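Local coordinates for UPF0130 protein PH1069 (Pyrococcus horikoshii, PDB 2IT2) that probably transfers a methyl group from S-adenosyl-L-methionine to the N-4 position of a wyosine intermediate in tRNA(Phe), a step in making wyosine derivatives, at residues Arg57-Glu62 and Leu75-Arg80; Pro64-Lys69 and Leu102-Ile107; Glu151-Leu156 and Glu175-Gln180; Gly97-Leu102 and Val155-Asn160. One frame throughout, in Å; residues are numbered along the deposited sequence.

Interaction 1. Residues Arg57-Glu62 and Leu75-Arg80; sequences RISVME and LGKWHR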
loop_
_atom_site.group_PDB
_atom_site.type_symbol
_atom_site.label_atom_id
_atom_site.label_comp_id
_atom_site.label_asym_id
_atom_site.label_seq_id
_atom_site.Cartn_x
_atom_site.Cartn_y
_atom_site.Cartn_z
ATOM N N ARG B 57 -10.875 -0.767 -8.491
ATOM C CA ARG B 57 -11.601 -1.972 -8.852
ATOM C C ARG B 57 -12.257 -2.730 -7.715
ATOM O O ARG B 57 -11.761 -2.749 -6.588
ATOM C CB ARG B 57 -10.667 -2.929 -9.593
ATOM C CG ARG B 57 -9.617 -3.580 -8.715
ATOM C CD ARG B 57 -8.934 -4.731 -9.453
ATOM N NE ARG B 57 -8.053 -5.523 -8.596
ATOM C CZ ARG B 57 -6.950 -5.061 -8.018
ATOM N NH1 ARG B 57 -6.576 -3.800 -8.195
ATOM N NH2 ARG B 57 -6.216 -5.864 -7.258
ATOM N N ILE B 58 -13.394 -3.339 -8.031
ATOM C CA ILE B 58 -14.118 -4.184 -7.087
ATOM C C ILE B 58 -14.014 -5.539 -7.756
ATOM O O ILE B 58 -14.180 -5.658 -8.973
ATOM C CB ILE B 58 -15.607 -3.778 -6.937
ATOM C CG1 ILE B 58 -15.697 -2.380 -6.313
ATOM C CG2 ILE B 58 -16.350 -4.810 -6.064
ATOM C CD1 ILE B 58 -17.076 -1.770 -6.347
ATOM N N SER B 59 -13.716 -6.565 -6.978
ATOM C CA SER B 59 -13.564 -7.873 -7.568
ATOM C C SER B 59 -14.071 -8.995 -6.691
ATOM O O SER B 59 -14.112 -8.877 -5.475
ATOM C CB SER B 59 -12.084 -8.129 -7.856
ATOM O OG SER B 59 -11.453 -7.015 -8.471
ATOM N N VAL B 60 -14.486 -10.074 -7.336
ATOM C CA VAL B 60 -14.882 -11.277 -6.634
ATOM C C VAL B 60 -13.929 -12.257 -7.285
ATOM O O VAL B 60 -14.027 -12.528 -8.485
ATOM C CB VAL B 60 -16.322 -11.702 -6.917
ATOM C CG1 VAL B 60 -16.531 -13.110 -6.392
ATOM C CG2 VAL B 60 -17.290 -10.749 -6.232
HETATM N N MSE B 61 -12.983 -12.764 -6.510
HETATM C CA MSE B 61 -11.997 -13.672 -7.063
HETATM C C MSE B 61 -11.611 -14.791 -6.117
HETATM O O MSE B 61 -11.761 -14.675 -4.901
HETATM C CB MSE B 61 -10.757 -12.878 -7.491
HETATM C CG MSE B 61 -10.135 -12.017 -6.404
HETATM SE SE MSE B 61 -8.942 -12.995 -5.252
HETATM C CE MSE B 61 -7.248 -12.592 -6.071
ATOM N N GLU B 62 -11.146 -15.894 -6.689
ATOM C CA GLU B 62 -10.723 -17.026 -5.884
ATOM C C GLU B 62 -9.230 -17.267 -6.031
ATOM O O GLU B 62 -8.674 -17.182 -7.125
ATOM C CB GLU B 62 -11.498 -18.298 -6.252
ATOM C CG GLU B 62 -11.531 -18.655 -7.720
ATOM C CD GLU B 62 -12.272 -19.963 -7.981
ATOM O OE1 GLU B 62 -13.389 -20.148 -7.440
ATOM O OE2 GLU B 62 -11.742 -20.807 -8.732
ATOM N N LEU B 75 -13.705 -14.045 -10.846
ATOM C CA LEU B 75 -15.048 -14.441 -11.257
ATOM C C LEU B 75 -15.865 -13.220 -11.674
ATOM O O LEU B 75 -16.790 -13.280 -12.473
ATOM C CB LEU B 75 -15.721 -15.130 -10.072
ATOM C CG LEU B 75 -14.882 -16.289 -9.533
ATOM C CD1 LEU B 75 -15.554 -17.005 -8.361
ATOM C CD2 LEU B 75 -14.610 -17.353 -10.594
ATOM N N GLY B 76 -15.510 -12.084 -11.051
ATOM C CA GLY B 76 -16.142 -10.825 -11.403
ATOM C C GLY B 76 -15.172 -9.665 -11.186
ATOM O O GLY B 76 -14.413 -9.632 -10.226
ATOM N N LYS B 77 -15.124 -8.705 -12.105
ATOM C CA LYS B 77 -14.181 -7.590 -11.998
ATOM C C LYS B 77 -14.849 -6.333 -12.542
ATOM O O LYS B 77 -15.261 -6.289 -13.700
ATOM C CB LYS B 77 -12.896 -7.914 -12.779
ATOM C CG LYS B 77 -11.768 -6.886 -12.644
ATOM C CD LYS B 77 -10.437 -7.429 -13.182
ATOM C CE LYS B 77 -10.512 -7.812 -14.654
ATOM N NZ LYS B 77 -9.228 -8.403 -15.137
ATOM N N TRP B 78 -14.962 -5.310 -11.705
ATOM C CA TRP B 78 -15.600 -4.064 -12.093
ATOM C C TRP B 78 -14.759 -2.857 -11.680
ATOM O O TRP B 78 -14.161 -2.812 -10.614
ATOM C CB TRP B 78 -16.958 -3.990 -11.397
ATOM C CG TRP B 78 -17.711 -5.246 -11.600
ATOM C CD1 TRP B 78 -18.524 -5.572 -12.705
ATOM C CD2 TRP B 78 -17.835 -6.335 -10.656
ATOM N NE1 TRP B 78 -19.156 -6.765 -12.550
ATOM C CE2 TRP B 78 -18.731 -7.275 -11.223
ATOM C CE3 TRP B 78 -17.286 -6.584 -9.403
ATOM C CZ2 TRP B 78 -19.047 -8.432 -10.533
ATOM C CZ3 TRP B 78 -17.602 -7.742 -8.712
ATOM C CH2 TRP B 78 -18.494 -8.668 -9.281
ATOM N N HIS B 79 -14.686 -1.874 -12.595
ATOM C CA HIS B 79 -14.122 -0.620 -12.124
ATOM C C HIS B 79 -15.194 0.462 -12.033
ATOM O O HIS B 79 -14.931 1.648 -12.184
ATOM C CB HIS B 79 -13.029 -0.191 -13.103
ATOM C CG HIS B 79 -13.651 0.161 -14.429
ATOM N ND1 HIS B 79 -14.377 1.287 -14.637
ATOM C CD2 HIS B 79 -13.594 -0.557 -15.629
ATOM C CE1 HIS B 79 -14.745 1.248 -15.932
ATOM N NE2 HIS B 79 -14.291 0.155 -16.550
ATOM N N ARG B 80 -16.413 -0.042 -11.762
ATOM C CA ARG B 80 -17.542 0.818 -11.450
ATOM C C ARG B 80 -18.194 0.406 -10.133
ATOM O O ARG B 80 -17.981 -0.684 -9.619
ATOM C CB ARG B 80 -18.555 0.709 -12.590
ATOM C CG ARG B 80 -18.189 1.596 -13.780
ATOM C CD ARG B 80 -19.320 1.668 -14.813
ATOM N NE ARG B 80 -18.888 2.411 -16.000
ATOM C CZ ARG B 80 -18.405 1.699 -17.035
ATOM N NH1 ARG B 80 -18.339 0.380 -16.959
ATOM N NH2 ARG B 80 -18.000 2.330 -18.141
#
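R57-E62 and the strand around G76-W78 run antiparallel, their axes 4.7 Å apart at an angle of 172°. I58 and W78 form a hydrogen-bonded pair, with I58 N 2.7 Å from W78 O and W78 N donating back to I58 O; S59 faces K77 as a non-hydrogen-bonded pair. At the far end V60 O takes two donors, G76 N at 3.0 Å and L75 N at 2.8 Å. This is a classic beta bulge, with L75 and G76 both opposite V60, set in the hairpin of strands 48-63 and 73-78. W78 swings its indole back along the strand over G76, with CG beside the backbone N (chi1 -50°); a CB on G76 would have no room next to the ring. V60 CG2 meets that ring at its edge, in plane, 3.9 Å from W78 CH2, while I58 CG2 lies 3.9 Å from W78 CE3, I58 and W78 crossing at about a right angle. A90 of helix 84-91 packs on both V60 and W78.

Interaction 2. Residues Pro64-Lys69 and Leu102-Ile107; sequences PHFGDK and LVRSPI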
loop_
_atom_site.group_PDB
_atom_site.type_symbol
_atom_site.label_atom_id
_atom_site.label_comp_id
_atom_site.label_asym_id
_atom_site.label_seq_id
_atom_site.Cartn_x
_atom_site.Cartn_y
_atom_site.Cartn_z
ATOM N N PRO B 64 -5.721 -19.553 -3.933
ATOM C CA PRO B 64 -5.346 -20.560 -2.934
ATOM C C PRO B 64 -5.248 -20.003 -1.520
ATOM O O PRO B 64 -5.792 -20.575 -0.574
ATOM C CB PRO B 64 -4.009 -21.078 -3.456
ATOM C CG PRO B 64 -3.436 -19.885 -4.157
ATOM C CD PRO B 64 -4.634 -19.350 -4.907
ATOM N N HIS B 65 -4.544 -18.884 -1.389
ATOM C CA HIS B 65 -4.366 -18.214 -0.109
ATOM C C HIS B 65 -4.348 -16.706 -0.326
ATOM O O HIS B 65 -3.903 -16.225 -1.366
ATOM C CB HIS B 65 -3.063 -18.663 0.551
ATOM C CG HIS B 65 -2.993 -20.140 0.797
ATOM N ND1 HIS B 65 -2.878 -21.055 -0.219
ATOM C CD2 HIS B 65 -3.054 -20.849 1.949
ATOM C CE1 HIS B 65 -2.867 -22.277 0.291
ATOM N NE2 HIS B 65 -2.974 -22.179 1.601
ATOM N N PHE B 66 -4.835 -15.963 0.659
ATOM C CA PHE B 66 -4.885 -14.513 0.558
ATOM C C PHE B 66 -3.512 -13.925 0.251
ATOM O O PHE B 66 -2.509 -14.355 0.813
ATOM C CB PHE B 66 -5.415 -13.922 1.864
ATOM C CG PHE B 66 -5.571 -12.429 1.832
ATOM C CD1 PHE B 66 -6.596 -11.832 1.105
ATOM C CD2 PHE B 66 -4.678 -11.618 2.517
ATOM C CE1 PHE B 66 -6.726 -10.443 1.063
ATOM C CE2 PHE B 66 -4.799 -10.238 2.480
ATOM C CZ PHE B 66 -5.822 -9.648 1.753
ATOM N N GLY B 67 -3.475 -12.939 -0.640
ATOM C CA GLY B 67 -2.214 -12.312 -0.998
ATOM C C GLY B 67 -1.529 -12.949 -2.193
ATOM O O GLY B 67 -0.646 -12.350 -2.806
ATOM N N ASP B 68 -1.943 -14.166 -2.534
ATOM C CA ASP B 68 -1.357 -14.891 -3.656
ATOM C C ASP B 68 -2.088 -14.593 -4.963
ATOM O O ASP B 68 -2.717 -15.475 -5.547
ATOM C CB ASP B 68 -1.396 -16.397 -3.377
ATOM C CG ASP B 68 -0.502 -17.184 -4.312
ATOM O OD1 ASP B 68 0.077 -16.570 -5.230
ATOM O OD2 ASP B 68 -0.376 -18.415 -4.130
ATOM N N LYS B 69 -1.998 -13.351 -5.429
ATOM C CA LYS B 69 -2.669 -12.958 -6.664
ATOM C C LYS B 69 -1.874 -13.386 -7.890
ATOM O O LYS B 69 -0.673 -13.651 -7.799
ATOM C CB LYS B 69 -2.879 -11.443 -6.694
ATOM C CG LYS B 69 -3.646 -10.902 -5.499
ATOM C CD LYS B 69 -3.857 -9.403 -5.610
ATOM C CE LYS B 69 -4.462 -8.841 -4.332
ATOM N NZ LYS B 69 -5.719 -9.538 -3.944
ATOM N N LEU B 102 -12.924 -8.111 -3.014
ATOM C CA LEU B 102 -11.859 -7.128 -2.849
ATOM C C LEU B 102 -12.194 -5.757 -3.426
ATOM O O LEU B 102 -12.894 -5.643 -4.438
ATOM C CB LEU B 102 -10.567 -7.615 -3.537
ATOM C CG LEU B 102 -10.070 -9.038 -3.239
ATOM C CD1 LEU B 102 -8.879 -9.380 -4.129
ATOM C CD2 LEU B 102 -9.696 -9.159 -1.773
ATOM N N VAL B 103 -11.703 -4.726 -2.750
ATOM C CA VAL B 103 -11.827 -3.357 -3.233
ATOM C C VAL B 103 -10.398 -2.810 -3.227
ATOM O O VAL B 103 -9.704 -2.891 -2.208
ATOM C CB VAL B 103 -12.709 -2.472 -2.336
ATOM C CG1 VAL B 103 -12.694 -1.043 -2.860
ATOM C CG2 VAL B 103 -14.124 -2.984 -2.346
ATOM N N ARG B 104 -9.959 -2.275 -4.366
ATOM C CA ARG B 104 -8.610 -1.722 -4.497
ATOM C C ARG B 104 -8.616 -0.320 -5.088
ATOM O O ARG B 104 -9.395 -0.012 -5.990
ATOM C CB ARG B 104 -7.738 -2.629 -5.371
ATOM C CG ARG B 104 -7.465 -3.983 -4.750
ATOM C CD ARG B 104 -6.573 -3.853 -3.526
ATOM N NE ARG B 104 -6.217 -5.151 -2.958
ATOM C CZ ARG B 104 -6.961 -5.815 -2.080
ATOM N NH1 ARG B 104 -8.107 -5.300 -1.663
ATOM N NH2 ARG B 104 -6.560 -6.999 -1.626
ATOM N N SER B 105 -7.713 0.509 -4.575
ATOM C CA SER B 105 -7.568 1.902 -5.005
ATOM C C SER B 105 -7.014 2.054 -6.410
ATOM O O SER B 105 -6.351 1.150 -6.926
ATOM C CB SER B 105 -6.632 2.639 -4.037
ATOM O OG SER B 105 -6.080 3.804 -4.644
ATOM N N PRO B 106 -7.305 3.195 -7.059
ATOM C CA PRO B 106 -6.769 3.399 -8.404
ATOM C C PRO B 106 -5.252 3.522 -8.194
ATOM O O PRO B 106 -4.793 3.872 -7.094
ATOM C CB PRO B 106 -7.381 4.743 -8.835
ATOM C CG PRO B 106 -8.638 4.836 -8.062
ATOM C CD PRO B 106 -8.272 4.250 -6.706
ATOM N N ILE B 107 -4.488 3.222 -9.238
ATOM C CA ILE B 107 -3.037 3.339 -9.187
ATOM C C ILE B 107 -2.571 4.021 -10.467
ATOM O O ILE B 107 -2.871 3.567 -11.571
ATOM C CB ILE B 107 -2.338 1.966 -9.108
ATOM C CG1 ILE B 107 -2.778 1.211 -7.853
ATOM C CG2 ILE B 107 -0.822 2.170 -9.124
ATOM C CD1 ILE B 107 -2.151 -0.158 -7.712
#
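R104, whose NH2 approaches K69 NZ across this contact, has both terminal nitrogens engaged. NH1 donates to V103 O at 2.9 Å, in the guanidinium plane but from above the plane of that carbonyl, and also bonds M153 O; NH2 makes a salt bridge with D154. The bend at chi2 (-68°) curls the side chain back so that it reaches the carbonyl of its own neighbour. K69 comes from the opposite direction and brings NZ to 3.5 Å from R104 NH2. The same ammonium meets L102 tip to tip, with K69 NZ 3.2 Å from L102 CD1, a tight approach. F66 occupies the second position of a type II beta turn from H65 to D68, and its ring takes L102 CD2 at the edge, 4.3 Å from CE1. F66 and K69 thus join the loop after strand 48-63 to strand 98-112, while the F66 ring also meets W100. With a leucine in place of R104, D154 would probably lose a salt-bridge partner and the carbonyls of V103 and M153 a donor. K69 and R152 both bring positive charge close to R104; the carboxylate of D154 probably offsets part of that cost.

Interaction 3. Residues Glu151-Leu156 and Glu175-Gln180; sequences ERMDVL and EIANDQ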
loop_
_atom_site.group_PDB
_atom_site.type_symbol
_atom_site.label_atom_id
_atom_site.label_comp_id
_atom_site.label_asym_id
_atom_site.label_seq_id
_atom_site.Cartn_x
_atom_site.Cartn_y
_atom_site.Cartn_z
ATOM N N GLU B 151 -7.839 3.593 0.932
ATOM C CA GLU B 151 -9.062 2.793 1.027
ATOM C C GLU B 151 -8.966 1.430 0.364
ATOM O O GLU B 151 -8.420 1.291 -0.729
ATOM C CB GLU B 151 -10.244 3.558 0.422
ATOM C CG GLU B 151 -10.725 4.731 1.265
ATOM C CD GLU B 151 -9.587 5.616 1.740
ATOM O OE1 GLU B 151 -8.847 6.149 0.885
ATOM O OE2 GLU B 151 -9.428 5.777 2.971
ATOM N N ARG B 152 -9.504 0.419 1.039
ATOM C CA ARG B 152 -9.512 -0.935 0.500
ATOM C C ARG B 152 -10.355 -1.836 1.388
ATOM O O ARG B 152 -10.716 -1.465 2.507
ATOM C CB ARG B 152 -8.095 -1.496 0.417
ATOM C CG ARG B 152 -7.436 -1.699 1.768
ATOM C CD ARG B 152 -6.027 -2.270 1.621
ATOM N NE ARG B 152 -6.038 -3.652 1.150
ATOM C CZ ARG B 152 -4.960 -4.311 0.730
ATOM N NH1 ARG B 152 -3.778 -3.712 0.722
ATOM N NH2 ARG B 152 -5.059 -5.572 0.331
HETATM N N MSE B 153 -10.673 -3.016 0.868
HETATM C CA MSE B 153 -11.455 -3.996 1.610
HETATM C C MSE B 153 -11.064 -5.384 1.130
HETATM O O MSE B 153 -10.723 -5.589 -0.043
HETATM C CB MSE B 153 -12.962 -3.776 1.415
HETATM C CG MSE B 153 -13.836 -4.743 2.231
HETATM SE SE MSE B 153 -15.632 -4.076 2.611
HETATM C CE MSE B 153 -15.859 -3.090 0.996
ATOM N N ASP B 154 -11.107 -6.321 2.069
ATOM C CA ASP B 154 -10.766 -7.714 1.840
ATOM C C ASP B 154 -11.720 -8.514 2.706
ATOM O O ASP B 154 -11.512 -8.614 3.920
ATOM C CB ASP B 154 -9.341 -8.006 2.317
ATOM C CG ASP B 154 -8.321 -7.038 1.759
ATOM O OD1 ASP B 154 -7.974 -7.161 0.571
ATOM O OD2 ASP B 154 -7.856 -6.149 2.509
ATOM N N VAL B 155 -12.769 -9.058 2.100
ATOM C CA VAL B 155 -13.745 -9.865 2.827
ATOM C C VAL B 155 -13.819 -11.285 2.267
ATOM O O VAL B 155 -14.000 -11.498 1.064
ATOM C CB VAL B 155 -15.150 -9.237 2.765
ATOM C CG1 VAL B 155 -16.154 -10.168 3.422
ATOM C CG2 VAL B 155 -15.144 -7.876 3.456
ATOM N N LEU B 156 -13.671 -12.257 3.157
ATOM C CA LEU B 156 -13.732 -13.665 2.785
ATOM C C LEU B 156 -15.198 -14.042 2.572
ATOM O O LEU B 156 -16.022 -13.847 3.461
ATOM C CB LEU B 156 -13.134 -14.511 3.901
ATOM C CG LEU B 156 -13.090 -16.025 3.693
ATOM C CD1 LEU B 156 -12.158 -16.411 2.554
ATOM C CD2 LEU B 156 -12.626 -16.642 4.997
ATOM N N GLU B 175 -22.508 -2.103 -0.136
ATOM C CA GLU B 175 -22.753 -0.703 0.198
ATOM C C GLU B 175 -21.432 0.011 0.480
ATOM O O GLU B 175 -21.160 1.072 -0.081
ATOM C CB GLU B 175 -23.643 -0.624 1.435
ATOM C CG GLU B 175 -24.111 0.751 1.839
ATOM C CD GLU B 175 -24.807 0.711 3.189
ATOM O OE1 GLU B 175 -25.528 -0.276 3.460
ATOM O OE2 GLU B 175 -24.638 1.664 3.979
ATOM N N ILE B 176 -20.619 -0.564 1.359
ATOM C CA ILE B 176 -19.331 0.036 1.699
ATOM C C ILE B 176 -18.431 0.060 0.471
ATOM O O ILE B 176 -17.754 1.051 0.207
ATOM C CB ILE B 176 -18.648 -0.753 2.843
ATOM C CG1 ILE B 176 -19.510 -0.659 4.105
ATOM C CG2 ILE B 176 -17.236 -0.216 3.103
ATOM C CD1 ILE B 176 -19.591 0.737 4.698
ATOM N N ALA B 177 -18.427 -1.030 -0.289
ATOM C CA ALA B 177 -17.593 -1.105 -1.481
ATOM C C ALA B 177 -17.930 0.016 -2.440
ATOM O O ALA B 177 -17.032 0.644 -2.997
ATOM C CB ALA B 177 -17.777 -2.439 -2.176
ATOM N N ASN B 178 -19.222 0.258 -2.640
ATOM C CA ASN B 178 -19.657 1.317 -3.543
ATOM C C ASN B 178 -19.306 2.692 -2.982
ATOM O O ASN B 178 -19.062 3.613 -3.753
ATOM C CB ASN B 178 -21.164 1.222 -3.831
ATOM C CG ASN B 178 -21.505 0.076 -4.782
ATOM O OD1 ASN B 178 -20.670 -0.360 -5.578
ATOM N ND2 ASN B 178 -22.745 -0.401 -4.716
ATOM N N ASP B 179 -19.286 2.833 -1.657
ATOM C CA ASP B 179 -18.913 4.106 -1.038
ATOM C C ASP B 179 -17.443 4.366 -1.308
ATOM O O ASP B 179 -17.054 5.485 -1.621
ATOM C CB ASP B 179 -19.132 4.073 0.472
ATOM C CG ASP B 179 -20.585 4.056 0.842
ATOM O OD1 ASP B 179 -21.407 4.528 0.029
ATOM O OD2 ASP B 179 -20.905 3.582 1.949
ATOM N N GLN B 180 -16.624 3.328 -1.191
ATOM C CA GLN B 180 -15.197 3.472 -1.434
ATOM C C GLN B 180 -14.950 3.811 -2.903
ATOM O O GLN B 180 -14.161 4.701 -3.216
ATOM C CB GLN B 180 -14.454 2.191 -1.026
ATOM C CG GLN B 180 -14.494 1.909 0.476
ATOM C CD GLN B 180 -13.819 0.601 0.853
ATOM O OE1 GLN B 180 -14.019 -0.420 0.194
ATOM N NE2 GLN B 180 -13.032 0.620 1.923
#
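Q180 reaches from helix 167-194 to segment 151-156 and sets its amide against the R152 carbonyl and the M153 side chain. Its chain is extended beyond CG (chi2 177°), which carries NE2 to 3.2 Å from R152 O; the donor stands well above the carbonyl plane rather than on a lone pair. OE1 is turned the other way, toward M153, a selenomethionine in this model. M153 has CG anti to the backbone N (chi1 -177°), directing the side chain at the helix, and a bend at chi3 (33°) lays its CE across the end of Q180, 3.3 Å from OE1. The same methyl rests 3.8 Å from I176 CG2 and 3.8 Å from A177 CB, so one carbon touches two successive helix residues. On the other side of the strand R152 makes a weak salt bridge with D154, NH2 to OD1 3.3 Å, and D154 OD2 accepts from the backbone N of D154 of the second subunit. Replacing Q180 by an alanine would probably leave R152 O without this donor and open a gap beside the M153 methyl. Between these segments a single hydrogen bond accompanies the apolar contacts, and Q180 OE1 is buried with no polar partner in the model.

Interaction 4. Residues Gly97-Leu102 and Val155-Asn160; sequences GQLWFL and VLLGEN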
loop_
_atom_site.group_PDB
_atom_site.type_symbol
_atom_site.label_atom_id
_atom_site.label_comp_id
_atom_site.label_asym_id
_atom_site.label_seq_id
_atom_site.Cartn_x
_atom_site.Cartn_y
_atom_site.Cartn_z
ATOM N N GLY B 97 -10.587 -22.922 -3.847
ATOM C CA GLY B 97 -9.777 -21.961 -3.125
ATOM C C GLY B 97 -10.605 -21.032 -2.272
ATOM O O GLY B 97 -11.784 -21.286 -2.036
ATOM N N GLN B 98 -9.976 -19.959 -1.808
ATOM C CA GLN B 98 -10.664 -18.967 -0.990
ATOM C C GLN B 98 -11.363 -17.971 -1.905
ATOM O O GLN B 98 -10.772 -17.486 -2.876
ATOM C CB GLN B 98 -9.672 -18.210 -0.096
ATOM C CG GLN B 98 -8.763 -19.104 0.732
ATOM C CD GLN B 98 -7.805 -18.325 1.608
ATOM O OE1 GLN B 98 -7.392 -17.214 1.268
ATOM N NE2 GLN B 98 -7.425 -18.917 2.735
ATOM N N LEU B 99 -12.626 -17.683 -1.605
ATOM C CA LEU B 99 -13.387 -16.718 -2.389
ATOM C C LEU B 99 -13.332 -15.376 -1.642
ATOM O O LEU B 99 -13.708 -15.277 -0.475
ATOM C CB LEU B 99 -14.833 -17.196 -2.572
ATOM C CG LEU B 99 -15.724 -16.264 -3.403
ATOM C CD1 LEU B 99 -15.196 -16.173 -4.837
ATOM C CD2 LEU B 99 -17.171 -16.769 -3.384
ATOM N N TRP B 100 -12.822 -14.354 -2.314
ATOM C CA TRP B 100 -12.684 -13.032 -1.708
ATOM C C TRP B 100 -13.417 -11.919 -2.442
ATOM O O TRP B 100 -13.545 -11.943 -3.673
ATOM C CB TRP B 100 -11.203 -12.627 -1.635
ATOM C CG TRP B 100 -10.387 -13.392 -0.629
ATOM C CD1 TRP B 100 -9.764 -14.599 -0.817
ATOM C CD2 TRP B 100 -10.159 -13.028 0.738
ATOM N NE1 TRP B 100 -9.166 -15.007 0.353
ATOM C CE2 TRP B 100 -9.395 -14.069 1.323
ATOM C CE3 TRP B 100 -10.530 -11.932 1.525
ATOM C CZ2 TRP B 100 -8.991 -14.035 2.664
ATOM C CZ3 TRP B 100 -10.126 -11.898 2.858
ATOM C CH2 TRP B 100 -9.368 -12.951 3.414
ATOM N N PHE B 101 -13.909 -10.957 -1.672
ATOM C CA PHE B 101 -14.534 -9.778 -2.247
ATOM C C PHE B 101 -13.464 -8.720 -1.964
ATOM O O PHE B 101 -13.119 -8.472 -0.803
ATOM C CB PHE B 101 -15.851 -9.446 -1.532
ATOM C CG PHE B 101 -16.544 -8.220 -2.077
ATOM C CD1 PHE B 101 -16.137 -6.944 -1.681
ATOM C CD2 PHE B 101 -17.581 -8.341 -2.997
ATOM C CE1 PHE B 101 -16.748 -5.810 -2.198
ATOM C CE2 PHE B 101 -18.201 -7.209 -3.525
ATOM C CZ PHE B 101 -17.788 -5.943 -3.123
ATOM N N LEU B 102 -12.924 -8.111 -3.014
ATOM C CA LEU B 102 -11.859 -7.128 -2.849
ATOM C C LEU B 102 -12.194 -5.757 -3.426
ATOM O O LEU B 102 -12.894 -5.643 -4.438
ATOM C CB LEU B 102 -10.567 -7.615 -3.537
ATOM C CG LEU B 102 -10.070 -9.038 -3.239
ATOM C CD1 LEU B 102 -8.879 -9.380 -4.129
ATOM C CD2 LEU B 102 -9.696 -9.159 -1.773
ATOM N N VAL B 155 -12.769 -9.058 2.100
ATOM C CA VAL B 155 -13.745 -9.865 2.827
ATOM C C VAL B 155 -13.819 -11.285 2.267
ATOM O O VAL B 155 -14.000 -11.498 1.064
ATOM C CB VAL B 155 -15.150 -9.237 2.765
ATOM C CG1 VAL B 155 -16.154 -10.168 3.422
ATOM C CG2 VAL B 155 -15.144 -7.876 3.456
ATOM N N LEU B 156 -13.671 -12.257 3.157
ATOM C CA LEU B 156 -13.732 -13.665 2.785
ATOM C C LEU B 156 -15.198 -14.042 2.572
ATOM O O LEU B 156 -16.022 -13.847 3.461
ATOM C CB LEU B 156 -13.134 -14.511 3.901
ATOM C CG LEU B 156 -13.090 -16.025 3.693
ATOM C CD1 LEU B 156 -12.158 -16.411 2.554
ATOM C CD2 LEU B 156 -12.626 -16.642 4.997
ATOM N N LEU B 157 -15.522 -14.581 1.402
ATOM C CA LEU B 157 -16.906 -14.951 1.090
ATOM C C LEU B 157 -17.170 -16.451 1.188
ATOM O O LEU B 157 -18.311 -16.877 1.368
ATOM C CB LEU B 157 -17.276 -14.477 -0.325
ATOM C CG LEU B 157 -17.200 -12.976 -0.623
ATOM C CD1 LEU B 157 -17.560 -12.714 -2.088
ATOM C CD2 LEU B 157 -18.144 -12.221 0.321
ATOM N N GLY B 158 -16.116 -17.246 1.081
ATOM C CA GLY B 158 -16.290 -18.685 1.138
ATOM C C GLY B 158 -14.986 -19.388 0.847
ATOM O O GLY B 158 -13.969 -18.736 0.646
ATOM N N GLU B 159 -15.022 -20.716 0.832
ATOM C CA GLU B 159 -13.834 -21.525 0.568
ATOM C C GLU B 159 -14.194 -22.862 -0.068
ATOM O O GLU B 159 -15.107 -23.555 0.386
ATOM C CB GLU B 159 -13.062 -21.788 1.864
ATOM C CG GLU B 159 -12.646 -20.538 2.609
ATOM C CD GLU B 159 -11.703 -20.826 3.760
ATOM O OE1 GLU B 159 -11.947 -21.797 4.512
ATOM O OE2 GLU B 159 -10.719 -20.075 3.924
ATOM N N ASN B 160 -13.458 -23.209 -1.118
ATOM C CA ASN B 160 -13.648 -24.454 -1.854
ATOM C C ASN B 160 -15.092 -24.793 -2.221
ATOM O O ASN B 160 -15.533 -25.932 -2.058
ATOM C CB ASN B 160 -13.030 -25.611 -1.070
ATOM C CG ASN B 160 -11.521 -25.490 -0.944
ATOM O OD1 ASN B 160 -10.808 -25.322 -1.939
ATOM N ND2 ASN B 160 -11.026 -25.582 0.283
#
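Strands 98-102 and 155-159 pair antiparallel, with F101 N 2.8 Å from V155 O, V155 N returning a bond to F101 O, and L99 N donating to G158 O; the segment axes make an angle of 150°. N160 adds a side-chain bond, its OD1 receiving G97 N at 3.1 Å while its own N gives to G97 O. Between L99 and W100 the register slips by one residue in a classic beta bulge: L157 and G158 both face L99, and L99 O takes L157 N at 2.7 Å and G158 N weakly at 3.5 Å. On one face L156 lies over the W100 indole in a CH-pi contact, CB 4.1 Å from the centroid of the six-membered ring and 12° off its normal. With CG anti to the backbone N (chi1 -179°), L156 also carries CD1 over that ring face, 3.8 Å from W100 CE2. The ring is held in rotation by NE1, which bonds Q98 OE1 in the indole plane at 3.0 Å. I176 of the second subunit packs on Q98 and W100. On the L99 and F101 side, L157 CD1 lies 3.7 Å from F101 CB, and I173 and A177 of helix 167-194 pack on F101.

From the N terminus, interaction 1 comes first, closing the hairpin of strands 48-63 and 73-78. The loop it encloses supplies the first segment of interaction 2, so the two cross, the hairpin loop reaching strand 98-112. That strand pairs with 48-63 through S59 and M61, placing the hairpin beside the next contact. Interaction 4 starts upstream on the same strand, shares L102 with interaction 2, and crosses it on the way to strand 153-159. Interaction 3 opens on that strand, shares V155 and L156 with interaction 4, and closes last, on helix 167-194. Together they join hairpin, central strand, neighbouring strand and long helix; interactions 3 and 4 touch the second subunit, and F66 of interaction 2 also reaches it.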